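PDB 1VGP: 373aa long hypothetical citrate synthase from Sulfolobus tokodaii, which is of unknown function here but belongs to the citrate synthase family of largely helical proteins, and forms a two-chain assembly. Local coordinates for residues Y131-K136 with E323-F327; F226-P232 with Q287-V292; S47-L51 with V337-A341; I165-A169 with Y270-L274. All blocks are in the same frame, centred on the assembly; numbering follows the deposited sequence.

Contact 1: Y131-K136 with E323-F327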
loop_
_atom_site.group_PDB
_atom_site.type_symbol
_atom_site.label_atom_id
_atom_site.label_comp_id
_atom_site.label_asym_id
_atom_site.label_seq_id
_atom_site.Cartn_x
_atom_site.Cartn_y
_atom_site.Cartn_z
ATOM N N TYR A 131 4.757 -20.904 5.748
ATOM C CA TYR A 131 5.227 -20.874 4.375
ATOM C C TYR A 131 6.605 -21.507 4.254
ATOM O O TYR A 131 6.895 -22.186 3.267
ATOM C CB TYR A 131 5.284 -19.440 3.845
ATOM C CG TYR A 131 5.606 -19.399 2.369
ATOM C CD1 TYR A 131 4.827 -20.102 1.447
ATOM C CD2 TYR A 131 6.710 -18.693 1.895
ATOM C CE1 TYR A 131 5.144 -20.102 0.090
ATOM C CE2 TYR A 131 7.038 -18.684 0.543
ATOM C CZ TYR A 131 6.253 -19.390 -0.351
ATOM O OH TYR A 131 6.569 -19.372 -1.693
ATOM N N ALA A 132 7.446 -21.277 5.261
ATOM C CA ALA A 132 8.805 -21.791 5.263
ATOM C C ALA A 132 8.825 -23.325 5.266
ATOM O O ALA A 132 9.641 -23.945 4.573
ATOM C CB ALA A 132 9.560 -21.252 6.472
ATOM N N ARG A 133 7.923 -23.931 6.038
ATOM C CA ARG A 133 7.793 -25.384 6.071
ATOM C C ARG A 133 7.266 -25.901 4.742
ATOM O O ARG A 133 7.885 -26.743 4.094
ATOM C CB ARG A 133 6.832 -25.800 7.184
ATOM C CG ARG A 133 7.115 -25.162 8.534
ATOM C CD ARG A 133 8.012 -26.045 9.377
ATOM N NE ARG A 133 7.525 -27.417 9.420
ATOM C CZ ARG A 133 8.099 -28.391 10.116
ATOM N NH1 ARG A 133 9.135 -28.129 10.903
ATOM N NH2 ARG A 133 7.640 -29.632 10.018
ATOM N N LEU A 134 6.105 -25.391 4.347
ATOM C CA LEU A 134 5.493 -25.755 3.072
ATOM C C LEU A 134 6.487 -25.631 1.923
ATOM O O LEU A 134 6.530 -26.468 1.029
ATOM C CB LEU A 134 4.289 -24.853 2.809
ATOM C CG LEU A 134 2.904 -25.379 3.183
ATOM C CD1 LEU A 134 3.006 -26.437 4.266
ATOM C CD2 LEU A 134 2.043 -24.211 3.645
ATOM N N ARG A 135 7.284 -24.576 1.950
ATOM C CA ARG A 135 8.242 -24.335 0.889
ATOM C C ARG A 135 9.288 -25.444 0.898
ATOM O O ARG A 135 9.709 -25.917 -0.154
ATOM C CB ARG A 135 8.907 -22.971 1.093
ATOM C CG ARG A 135 10.003 -22.655 0.113
ATOM C CD ARG A 135 10.981 -21.689 0.735
ATOM N NE ARG A 135 11.009 -20.435 -0.004
ATOM C CZ ARG A 135 12.042 -19.600 -0.031
ATOM N NH1 ARG A 135 12.020 -18.557 -0.852
ATOM N NH2 ARG A 135 13.091 -19.801 0.762
ATOM N N LYS A 136 9.698 -25.859 2.094
ATOM C CA LYS A 136 10.691 -26.918 2.242
ATOM C C LYS A 136 10.056 -28.303 2.166
ATOM O O LYS A 136 10.704 -29.299 2.470
ATOM C CB LYS A 136 11.437 -26.777 3.573
ATOM C CG LYS A 136 12.736 -25.994 3.482
ATOM C CD LYS A 136 13.590 -26.164 4.736
ATOM C CE LYS A 136 13.195 -25.186 5.830
ATOM N NZ LYS A 136 13.876 -25.488 7.122
ATOM N N GLU A 323 15.921 -18.984 6.240
ATOM C CA GLU A 323 16.667 -18.796 5.015
ATOM C C GLU A 323 16.637 -17.315 4.670
ATOM O O GLU A 323 15.680 -16.596 4.980
ATOM C CB GLU A 323 16.064 -19.678 3.927
ATOM C CG GLU A 323 15.639 -21.049 4.468
ATOM C CD GLU A 323 16.003 -22.200 3.557
ATOM O OE1 GLU A 323 15.616 -23.351 3.873
ATOM O OE2 GLU A 323 16.672 -21.961 2.524
ATOM N N PRO A 324 17.719 -16.828 4.054
ATOM C CA PRO A 324 17.937 -15.400 3.810
ATOM C C PRO A 324 16.792 -14.614 3.196
ATOM O O PRO A 324 16.677 -13.417 3.444
ATOM C CB PRO A 324 19.192 -15.361 2.934
ATOM C CG PRO A 324 19.471 -16.797 2.570
ATOM C CD PRO A 324 18.885 -17.625 3.652
ATOM N N ASP A 325 15.940 -15.243 2.399
ATOM C CA ASP A 325 14.878 -14.454 1.779
ATOM C C ASP A 325 13.644 -14.386 2.662
ATOM O O ASP A 325 12.626 -13.793 2.300
ATOM C CB ASP A 325 14.526 -14.991 0.383
ATOM C CG ASP A 325 14.213 -16.461 0.384
ATOM O OD1 ASP A 325 14.235 -17.062 -0.713
ATOM O OD2 ASP A 325 13.946 -17.012 1.478
ATOM N N PHE A 326 13.753 -14.978 3.845
ATOM C CA PHE A 326 12.726 -14.842 4.870
ATOM C C PHE A 326 13.062 -13.732 5.856
ATOM O O PHE A 326 12.222 -13.334 6.654
ATOM C CB PHE A 326 12.571 -16.161 5.622
ATOM C CG PHE A 326 11.568 -17.085 5.009
ATOM C CD1 PHE A 326 10.246 -17.063 5.426
ATOM C CD2 PHE A 326 11.940 -17.972 4.000
ATOM C CE1 PHE A 326 9.304 -17.912 4.851
ATOM C CE2 PHE A 326 11.003 -18.825 3.420
ATOM C CZ PHE A 326 9.682 -18.796 3.846
ATOM N N PHE A 327 14.296 -13.242 5.801
ATOM C CA PHE A 327 14.760 -12.254 6.773
ATOM C C PHE A 327 13.854 -11.013 6.817
ATOM O O PHE A 327 13.399 -10.611 7.888
ATOM C CB PHE A 327 16.209 -11.837 6.468
ATOM C CG PHE A 327 17.225 -12.941 6.659
ATOM C CD1 PHE A 327 18.559 -12.736 6.323
ATOM C CD2 PHE A 327 16.853 -14.184 7.173
ATOM C CE1 PHE A 327 19.502 -13.748 6.497
ATOM C CE2 PHE A 327 17.797 -15.200 7.348
ATOM C CZ PHE A 327 19.121 -14.978 7.007
#
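Arg135 and Asp325 make the polar centre of this contact, where the end of helix 113-135 meets the loop leading into helix 327-346. Arg135 NH1 gives a nearly straight hydrogen bond to Asp325 OD1 (2.7 Å, 169°), part of a salt bridge. The oxygen lies in the guanidinium plane, yet the donor reaches it from above the carboxylate plane, and the two flat groups are turned 64° apart. NH2 adds weak, bent bonds to both carboxylate oxygens, so this is not a coplanar two-bond pairing. Arg135 gets there with CG anti to its backbone N (chi1 175°) and a bend further out at chi3. Phe326 packs against one face of the Arg135 guanidinium, ring rim first, with its CE2 3.5 Å from Arg135 NH2. The far corner of that ring, CZ, rests on the helix, 3.4 Å from Ala132 CA, and meets Tyr131 at CD2. Glu323 OE1 lies beside the aliphatic part of Lys136, CD 3.6 Å away. Pro91 of helix 91-105 touches Arg135, Asp325 and Phe326, and Tyr131 OH is held by Arg86 O. The chemistry is that of a partly buried ion pair backed by an aromatic ring, with Glu323 probably adding favourable charge.

Contact 2: F226-P232 with Q287-V292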
loop_
_atom_site.group_PDB
_atom_site.type_symbol
_atom_site.label_atom_id
_atom_site.label_comp_id
_atom_site.label_asym_id
_atom_site.label_seq_id
_atom_site.Cartn_x
_atom_site.Cartn_y
_atom_site.Cartn_z
ATOM N N PHE A 226 30.103 -12.131 4.520
ATOM C CA PHE A 226 30.829 -13.058 5.384
ATOM C C PHE A 226 31.078 -14.371 4.644
ATOM O O PHE A 226 32.114 -15.003 4.814
ATOM C CB PHE A 226 30.042 -13.354 6.667
ATOM C CG PHE A 226 29.708 -12.137 7.479
ATOM C CD1 PHE A 226 30.577 -11.053 7.528
ATOM C CD2 PHE A 226 28.516 -12.079 8.200
ATOM C CE1 PHE A 226 30.262 -9.928 8.284
ATOM C CE2 PHE A 226 28.192 -10.962 8.956
ATOM C CZ PHE A 226 29.068 -9.881 8.998
ATOM N N LYS A 227 30.109 -14.781 3.835
ATOM C CA LYS A 227 30.219 -16.039 3.123
ATOM C C LYS A 227 31.343 -15.994 2.093
ATOM O O LYS A 227 32.176 -16.899 2.045
ATOM C CB LYS A 227 28.885 -16.388 2.445
ATOM C CG LYS A 227 27.919 -17.178 3.347
ATOM C CD LYS A 227 26.478 -17.131 2.834
ATOM C CE LYS A 227 25.562 -18.052 3.632
ATOM N NZ LYS A 227 26.193 -19.380 3.881
ATOM N N GLU A 228 31.389 -14.940 1.280
ATOM C CA GLU A 228 32.376 -14.904 0.213
ATOM C C GLU A 228 33.794 -14.594 0.686
ATOM O O GLU A 228 34.760 -15.067 0.090
ATOM C CB GLU A 228 31.944 -13.946 -0.903
ATOM C CG GLU A 228 31.715 -12.508 -0.520
ATOM C CD GLU A 228 31.096 -11.716 -1.663
ATOM O OE1 GLU A 228 30.016 -12.120 -2.157
ATOM O OE2 GLU A 228 31.684 -10.689 -2.074
ATOM N N ILE A 229 33.935 -13.826 1.762
ATOM C CA ILE A 229 35.188 -13.869 2.521
ATOM C C ILE A 229 35.303 -15.268 3.099
ATOM O O ILE A 229 34.513 -15.655 3.951
ATOM C CB ILE A 229 35.199 -12.870 3.689
ATOM C CG1 ILE A 229 34.715 -11.490 3.225
ATOM C CG2 ILE A 229 36.600 -12.773 4.266
ATOM C CD1 ILE A 229 34.463 -10.514 4.358
ATOM N N GLY A 230 36.277 -16.042 2.647
ATOM C CA GLY A 230 36.270 -17.450 3.015
ATOM C C GLY A 230 36.701 -17.717 4.448
ATOM O O GLY A 230 35.896 -18.072 5.305
ATOM N N SER A 231 37.998 -17.565 4.687
ATOM C CA SER A 231 38.556 -17.595 6.022
ATOM C C SER A 231 38.453 -16.185 6.595
ATOM O O SER A 231 38.088 -15.247 5.894
ATOM C CB SER A 231 40.036 -18.015 5.947
ATOM O OG SER A 231 40.437 -18.717 7.108
ATOM N N PRO A 232 38.749 -16.027 7.891
ATOM C CA PRO A 232 38.895 -14.698 8.485
ATOM C C PRO A 232 40.342 -14.223 8.398
ATOM O O PRO A 232 40.762 -13.348 9.138
ATOM C CB PRO A 232 38.441 -14.908 9.925
ATOM C CG PRO A 232 38.826 -16.299 10.216
ATOM C CD PRO A 232 38.597 -17.062 8.928
ATOM N N GLN A 287 33.351 -15.408 13.218
ATOM C CA GLN A 287 34.749 -15.008 13.303
ATOM C C GLN A 287 35.116 -14.039 12.187
ATOM O O GLN A 287 35.829 -13.066 12.425
ATOM C CB GLN A 287 35.661 -16.230 13.244
ATOM C CG GLN A 287 35.340 -17.298 14.273
ATOM C CD GLN A 287 36.476 -18.292 14.456
ATOM O OE1 GLN A 287 37.342 -18.105 15.303
ATOM N NE2 GLN A 287 36.471 -19.357 13.659
ATOM N N ILE A 288 34.633 -14.315 10.973
ATOM C CA ILE A 288 34.744 -13.381 9.844
ATOM C C ILE A 288 34.243 -12.012 10.271
ATOM O O ILE A 288 34.911 -10.994 10.080
ATOM C CB ILE A 288 33.862 -13.806 8.630
ATOM C CG1 ILE A 288 34.147 -15.257 8.215
ATOM C CG2 ILE A 288 34.094 -12.854 7.466
ATOM C CD1 ILE A 288 35.525 -15.490 7.728
ATOM N N ALA A 289 33.045 -12.009 10.847
ATOM C CA ALA A 289 32.309 -10.788 11.157
ATOM C C ALA A 289 33.042 -9.910 12.177
ATOM O O ALA A 289 33.074 -8.682 12.052
ATOM C CB ALA A 289 30.920 -11.158 11.674
ATOM N N GLU A 290 33.635 -10.531 13.188
ATOM C CA GLU A 290 34.404 -9.768 14.156
ATOM C C GLU A 290 35.602 -9.116 13.489
ATOM O O GLU A 290 35.858 -7.927 13.675
ATOM C CB GLU A 290 34.864 -10.668 15.304
ATOM C CG GLU A 290 34.122 -10.379 16.594
ATOM C CD GLU A 290 34.327 -11.449 17.639
ATOM O OE1 GLU A 290 33.533 -11.486 18.614
ATOM O OE2 GLU A 290 35.280 -12.249 17.488
ATOM N N LYS A 291 36.322 -9.897 12.696
ATOM C CA LYS A 291 37.427 -9.376 11.908
ATOM C C LYS A 291 37.013 -8.190 11.038
ATOM O O LYS A 291 37.725 -7.182 10.963
ATOM C CB LYS A 291 37.996 -10.488 11.031
ATOM C CG LYS A 291 39.168 -11.203 11.651
ATOM C CD LYS A 291 40.464 -10.502 11.310
ATOM C CE LYS A 291 41.516 -10.798 12.360
ATOM N NZ LYS A 291 40.948 -10.659 13.743
ATOM N N VAL A 292 35.866 -8.312 10.379
ATOM C CA VAL A 292 35.335 -7.220 9.568
ATOM C C VAL A 292 34.942 -6.030 10.445
ATOM O O VAL A 292 35.216 -4.886 10.086
ATOM C CB VAL A 292 34.101 -7.681 8.759
ATOM C CG1 VAL A 292 33.549 -6.528 7.948
ATOM C CG2 VAL A 292 34.485 -8.822 7.850
#
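Pro232 brings the chain leaving helix 221-228 up against helix 281-300, its CA only 4.6 Å from Ile288 CA. Apolar side chains carry the packing, with Ile288 at the centre and some backbone carbonyls bordering it. Its two branches part: CG2, anti to the backbone N, lies against Phe226 and Ile229, while CD1 at the end of the other branch tucks under the turn after the helix, beside the backbone of Ser231 and against Pro232 CD (3.7 Å). Ile288 therefore fills the inside of the bend from 229 to 232. One turn along, Val292 CG2 meets Ile229 CD1 at 3.9 Å. Phe226 works on the flank. Its ring takes Ala289 CB over one face, a CH-pi contact with the methyl carbon 3.8 Å from the ring centroid and 22° off the normal, and Val292 CG2 stands near the ring edge. At the outer margin the chain of Lys291, bent at chi2, runs past the carbonyl of Pro232, with CD 3.6 Å from Pro232 O. Helix 309-319 also packs here: Phe311 meets the Phe226 ring edge-to-face, and Ile315 touches Phe226 and Ala289. Helix 235-244 adds Val235 against Lys291 and Val292. Such a helix end and turn packed on a neighbouring helix fit the compact helical bundle that forms the small domain of citrate synthases, where this contact probably lies.

Contact 3: S47-L51 with V337-A341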
loop_
_atom_site.group_PDB
_atom_site.type_symbol
_atom_site.label_atom_id
_atom_site.label_comp_id
_atom_site.label_asym_id
_atom_site.label_seq_id
_atom_site.Cartn_x
_atom_site.Cartn_y
_atom_site.Cartn_z
ATOM N N SER A 47 5.539 -4.760 23.048
ATOM C CA SER A 47 4.459 -4.458 22.119
ATOM C C SER A 47 3.341 -3.653 22.785
ATOM O O SER A 47 2.833 -2.681 22.210
ATOM C CB SER A 47 3.894 -5.751 21.532
ATOM O OG SER A 47 4.854 -6.375 20.695
ATOM N N TYR A 48 2.959 -4.055 23.993
ATOM C CA TYR A 48 1.953 -3.331 24.762
ATOM C C TYR A 48 2.431 -1.908 25.062
ATOM O O TYR A 48 1.680 -0.943 24.910
ATOM C CB TYR A 48 1.674 -4.075 26.075
ATOM C CG TYR A 48 0.545 -3.494 26.901
ATOM C CD1 TYR A 48 0.698 -2.283 27.591
ATOM C CD2 TYR A 48 -0.686 -4.141 26.975
ATOM C CE1 TYR A 48 -0.354 -1.730 28.329
ATOM C CE2 TYR A 48 -1.742 -3.600 27.708
ATOM C CZ TYR A 48 -1.575 -2.392 28.380
ATOM O OH TYR A 48 -2.649 -1.839 29.056
ATOM N N LEU A 49 3.684 -1.790 25.493
ATOM C CA LEU A 49 4.278 -0.488 25.757
ATOM C C LEU A 49 4.074 0.406 24.550
ATOM O O LEU A 49 3.673 1.565 24.659
ATOM C CB LEU A 49 5.777 -0.637 26.031
ATOM C CG LEU A 49 6.571 0.657 26.214
ATOM C CD1 LEU A 49 6.054 1.439 27.428
ATOM C CD2 LEU A 49 8.038 0.317 26.371
ATOM N N ILE A 50 4.355 -0.153 23.384
ATOM C CA ILE A 50 4.434 0.643 22.182
ATOM C C ILE A 50 3.044 0.945 21.648
ATOM O O ILE A 50 2.790 2.059 21.199
ATOM C CB ILE A 50 5.332 -0.065 21.138
ATOM C CG1 ILE A 50 6.759 0.450 21.319
ATOM C CG2 ILE A 50 4.849 0.195 19.720
ATOM C CD1 ILE A 50 7.762 -0.170 20.408
ATOM N N LEU A 51 2.137 -0.024 21.721
ATOM C CA LEU A 51 0.761 0.236 21.306
ATOM C C LEU A 51 0.063 1.242 22.229
ATOM O O LEU A 51 -0.641 2.129 21.764
ATOM C CB LEU A 51 -0.057 -1.060 21.273
ATOM C CG LEU A 51 0.274 -2.133 20.227
ATOM C CD1 LEU A 51 -0.769 -3.228 20.299
ATOM C CD2 LEU A 51 0.311 -1.522 18.841
ATOM N N VAL A 337 4.008 -4.277 14.516
ATOM C CA VAL A 337 3.611 -3.706 15.789
ATOM C C VAL A 337 3.814 -2.200 15.749
ATOM O O VAL A 337 2.931 -1.439 16.145
ATOM C CB VAL A 337 4.435 -4.302 16.954
ATOM C CG1 VAL A 337 4.107 -3.583 18.262
ATOM C CG2 VAL A 337 4.138 -5.790 17.079
ATOM N N GLY A 338 4.976 -1.774 15.263
ATOM C CA GLY A 338 5.211 -0.354 15.075
ATOM C C GLY A 338 4.203 0.313 14.148
ATOM O O GLY A 338 3.707 1.397 14.433
ATOM N N TRP A 339 3.904 -0.332 13.027
ATOM C CA TRP A 339 2.950 0.214 12.077
ATOM C C TRP A 339 1.581 0.433 12.730
ATOM O O TRP A 339 0.954 1.481 12.555
ATOM C CB TRP A 339 2.796 -0.729 10.882
ATOM C CG TRP A 339 4.028 -0.864 10.056
ATOM C CD1 TRP A 339 5.081 0.001 10.008
ATOM C CD2 TRP A 339 4.340 -1.936 9.152
ATOM N NE1 TRP A 339 6.036 -0.467 9.130
ATOM C CE2 TRP A 339 5.608 -1.648 8.594
ATOM C CE3 TRP A 339 3.672 -3.100 8.760
ATOM C CZ2 TRP A 339 6.222 -2.496 7.663
ATOM C CZ3 TRP A 339 4.285 -3.941 7.832
ATOM C CH2 TRP A 339 5.547 -3.634 7.295
ATOM N N VAL A 340 1.113 -0.565 13.471
ATOM C CA VAL A 340 -0.198 -0.483 14.099
ATOM C C VAL A 340 -0.207 0.680 15.074
ATOM O O VAL A 340 -1.153 1.459 15.114
ATOM C CB VAL A 340 -0.531 -1.788 14.841
ATOM C CG1 VAL A 340 -1.831 -1.647 15.617
ATOM C CG2 VAL A 340 -0.630 -2.922 13.839
ATOM N N ALA A 341 0.870 0.798 15.846
ATOM C CA ALA A 341 1.010 1.855 16.847
ATOM C C ALA A 341 0.889 3.234 16.216
ATOM O O ALA A 341 0.135 4.081 16.695
ATOM C CB ALA A 341 2.360 1.731 17.567
#
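Ser47 OG is hydrogen-bonded back to Phe43 O in the preceding turn of its own helix, and with its polar need met there it also rests on Val337. Both methyls of that valine touch the hydroxyl oxygen, CG2 at 3.7 Å from Ser47 OG and CG1 only slightly farther. With CG1 anti to the backbone N (chi1 174°), Val337 turns that methyl toward Ser47 and Ile50. From this end the two helices run in nearly the same direction, 25° apart (signed -25°), with their local axes 9.3 Å from each other at closest approach. Ser47 and Val337 have their CA atoms 6.4 Å apart, Leu51 and Ala341 only 4.8 Å. The small alanine allows that approach: its CB meets Ile50 CG2 at 3.6 Å and lies close to the carbonyl oxygen of Ile50, which takes a hydrogen bond from Arg30 NH1. Leu51 comes in from the other flank. Its CD2 methyl settles on the backbone of helix 327-346, 3.8 Å from Val337 O and equally near Ala341 N, and touches Val340 CG1 at 3.9 Å. Further layers close round the pair: Ile178 touches Ser47, Ile50 and Val337, Phe64 of helix 58-70 touches Ser47 and Leu51, and Ile121 of helix 113-135 lies on Val337 and Val340. This is close, near-parallel packing of small and branched residues in the buried helical interior, consistent with the large domain of the citrate synthase fold, where the last long helix returns to an early one.

Contact 4: I165-A169 with Y270-L274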
loop_
_atom_site.group_PDB
_atom_site.type_symbol
_atom_site.label_atom_id
_atom_site.label_comp_id
_atom_site.label_asym_id
_atom_site.label_seq_id
_atom_site.Cartn_x
_atom_site.Cartn_y
_atom_site.Cartn_z
ATOM N N ILE A 165 18.142 -20.244 24.813
ATOM C CA ILE A 165 18.959 -19.145 24.306
ATOM C C ILE A 165 18.428 -18.713 22.948
ATOM O O ILE A 165 18.447 -17.531 22.602
ATOM C CB ILE A 165 20.474 -19.505 24.165
ATOM C CG1 ILE A 165 20.696 -20.337 22.913
ATOM C CG2 ILE A 165 20.976 -20.245 25.397
ATOM C CD1 ILE A 165 22.151 -20.577 22.593
ATOM N N LYS A 166 17.935 -19.676 22.183
ATOM C CA LYS A 166 17.438 -19.386 20.845
ATOM C C LYS A 166 16.184 -18.515 20.894
ATOM O O LYS A 166 16.041 -17.574 20.118
ATOM C CB LYS A 166 17.154 -20.694 20.107
ATOM C CG LYS A 166 18.396 -21.346 19.545
ATOM C CD LYS A 166 18.033 -22.367 18.492
ATOM C CE LYS A 166 19.272 -23.091 17.972
ATOM N NZ LYS A 166 19.169 -24.575 18.157
ATOM N N SER A 167 15.280 -18.833 21.814
ATOM C CA SER A 167 14.024 -18.104 21.909
ATOM C C SER A 167 14.221 -16.751 22.589
ATOM O O SER A 167 13.460 -15.819 22.358
ATOM C CB SER A 167 13.003 -18.929 22.683
ATOM O OG SER A 167 13.557 -19.362 23.919
ATOM N N LYS A 168 15.236 -16.651 23.438
ATOM C CA LYS A 168 15.624 -15.372 24.023
ATOM C C LYS A 168 16.086 -14.460 22.902
ATOM O O LYS A 168 15.619 -13.321 22.763
ATOM C CB LYS A 168 16.777 -15.559 25.005
ATOM C CG LYS A 168 16.735 -14.634 26.195
ATOM C CD LYS A 168 16.581 -13.172 25.810
ATOM C CE LYS A 168 16.787 -12.271 27.038
ATOM N NZ LYS A 168 15.818 -11.144 27.152
ATOM N N ALA A 169 17.015 -14.998 22.113
ATOM C CA ALA A 169 17.611 -14.314 20.981
ATOM C C ALA A 169 16.535 -13.891 19.997
ATOM O O ALA A 169 16.544 -12.766 19.496
ATOM C CB ALA A 169 18.622 -15.225 20.297
ATOM N N TYR A 270 24.131 -11.935 21.121
ATOM C CA TYR A 270 23.384 -13.146 20.745
ATOM C C TYR A 270 23.914 -13.780 19.463
ATOM O O TYR A 270 23.877 -14.999 19.305
ATOM C CB TYR A 270 21.891 -12.831 20.581
ATOM C CG TYR A 270 21.222 -12.379 21.865
ATOM C CD1 TYR A 270 20.970 -11.022 22.103
ATOM C CD2 TYR A 270 20.906 -13.291 22.873
ATOM C CE1 TYR A 270 20.436 -10.592 23.306
ATOM C CE2 TYR A 270 20.367 -12.861 24.086
ATOM C CZ TYR A 270 20.140 -11.520 24.297
ATOM O OH TYR A 270 19.634 -11.091 25.501
ATOM N N ALA A 271 24.406 -12.948 18.551
ATOM C CA ALA A 271 25.078 -13.453 17.365
ATOM C C ALA A 271 26.243 -14.322 17.836
ATOM O O ALA A 271 26.384 -15.478 17.456
ATOM C CB ALA A 271 25.589 -12.292 16.530
ATOM N N LYS A 272 27.061 -13.738 18.697
ATOM C CA LYS A 272 28.202 -14.416 19.275
ATOM C C LYS A 272 27.810 -15.688 20.039
ATOM O O LYS A 272 28.413 -16.741 19.828
ATOM C CB LYS A 272 28.927 -13.443 20.184
ATOM C CG LYS A 272 30.248 -13.927 20.714
ATOM C CD LYS A 272 30.821 -12.887 21.662
ATOM C CE LYS A 272 32.305 -13.067 21.861
ATOM N NZ LYS A 272 32.635 -13.418 23.266
ATOM N N LEU A 273 26.810 -15.607 20.919
ATOM C CA LEU A 273 26.421 -16.774 21.718
ATOM C C LEU A 273 25.915 -17.911 20.839
ATOM O O LEU A 273 26.361 -19.047 20.972
ATOM C CB LEU A 273 25.331 -16.416 22.731
ATOM C CG LEU A 273 25.424 -17.096 24.113
ATOM C CD1 LEU A 273 24.080 -16.982 24.813
ATOM C CD2 LEU A 273 25.835 -18.551 23.985
ATOM N N LEU A 274 24.981 -17.600 19.948
ATOM C CA LEU A 274 24.410 -18.597 19.053
ATOM C C LEU A 274 25.506 -19.255 18.217
ATOM O O LEU A 274 25.584 -20.486 18.123
ATOM C CB LEU A 274 23.385 -17.945 18.124
ATOM C CG LEU A 274 22.056 -17.529 18.762
ATOM C CD1 LEU A 274 21.216 -16.718 17.773
ATOM C CD2 LEU A 274 21.311 -18.770 19.195
#
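Ile165 reaches across to Leu274, the two side chains sliding past each other in opposite directions until their methyls, Ile165 CD1 and Leu274 CD2, are 3.9 Å apart. Its CG1 sits between backbone N and carbonyl carbon (chi1 78°), which sends CD1 toward the neighbour and also within 4.4 Å of Leu273 CD2. Lys166 starts off pointing away, yet its CG passes Leu274 CD2 at 3.9 Å, so that methyl is flanked by two residues of helix 164-175. Lys168 crosses the outer end of Tyr270, bringing CE 3.4 Å from Tyr270 OH. Its ammonium goes further, to a weak hydrogen bond with Ala38 O. Ala169 ends the walk: its CB is 3.9 Å from Leu274 CD1, and it lies against Tyr270 at CD2, also 3.9 Å from that CB. The two local helix axes come within 10.5 Å and run nearly antiparallel at 159°, the space between them bridged by Leu274 and Tyr270. Val316 and Ser319 of helix 309-319 also touch Leu274. The arrangement is antiparallel helix packing, and in the citrate synthase fold it probably joins a large-domain helix to one of the small domain.

Overall arrangement
Starting from the N terminus, residues 47-51 open the widest loop, which contact 3 closes only at 337-341, joining helix 43-52 to helix 327-346. Within it, contact 1 closes a second loop from 131-136 to 323-327, tying the end of helix 113-135 to the loop before helix 327-346. Contacts 4 and 2 both fall inside that one and cross each other: 165-169, 226-232, 270-274 and 287-292 follow in order. Contact 4 joins helix 164-175 to helix 262-278, and contact 2 the end of helix 221-228 to helix 281-300. The crossing pair also touch, Glu290 OE1 lying 3.8 Å from Lys272 CE. Contacts 2 and 3 are farthest apart, about 36 Å between centres.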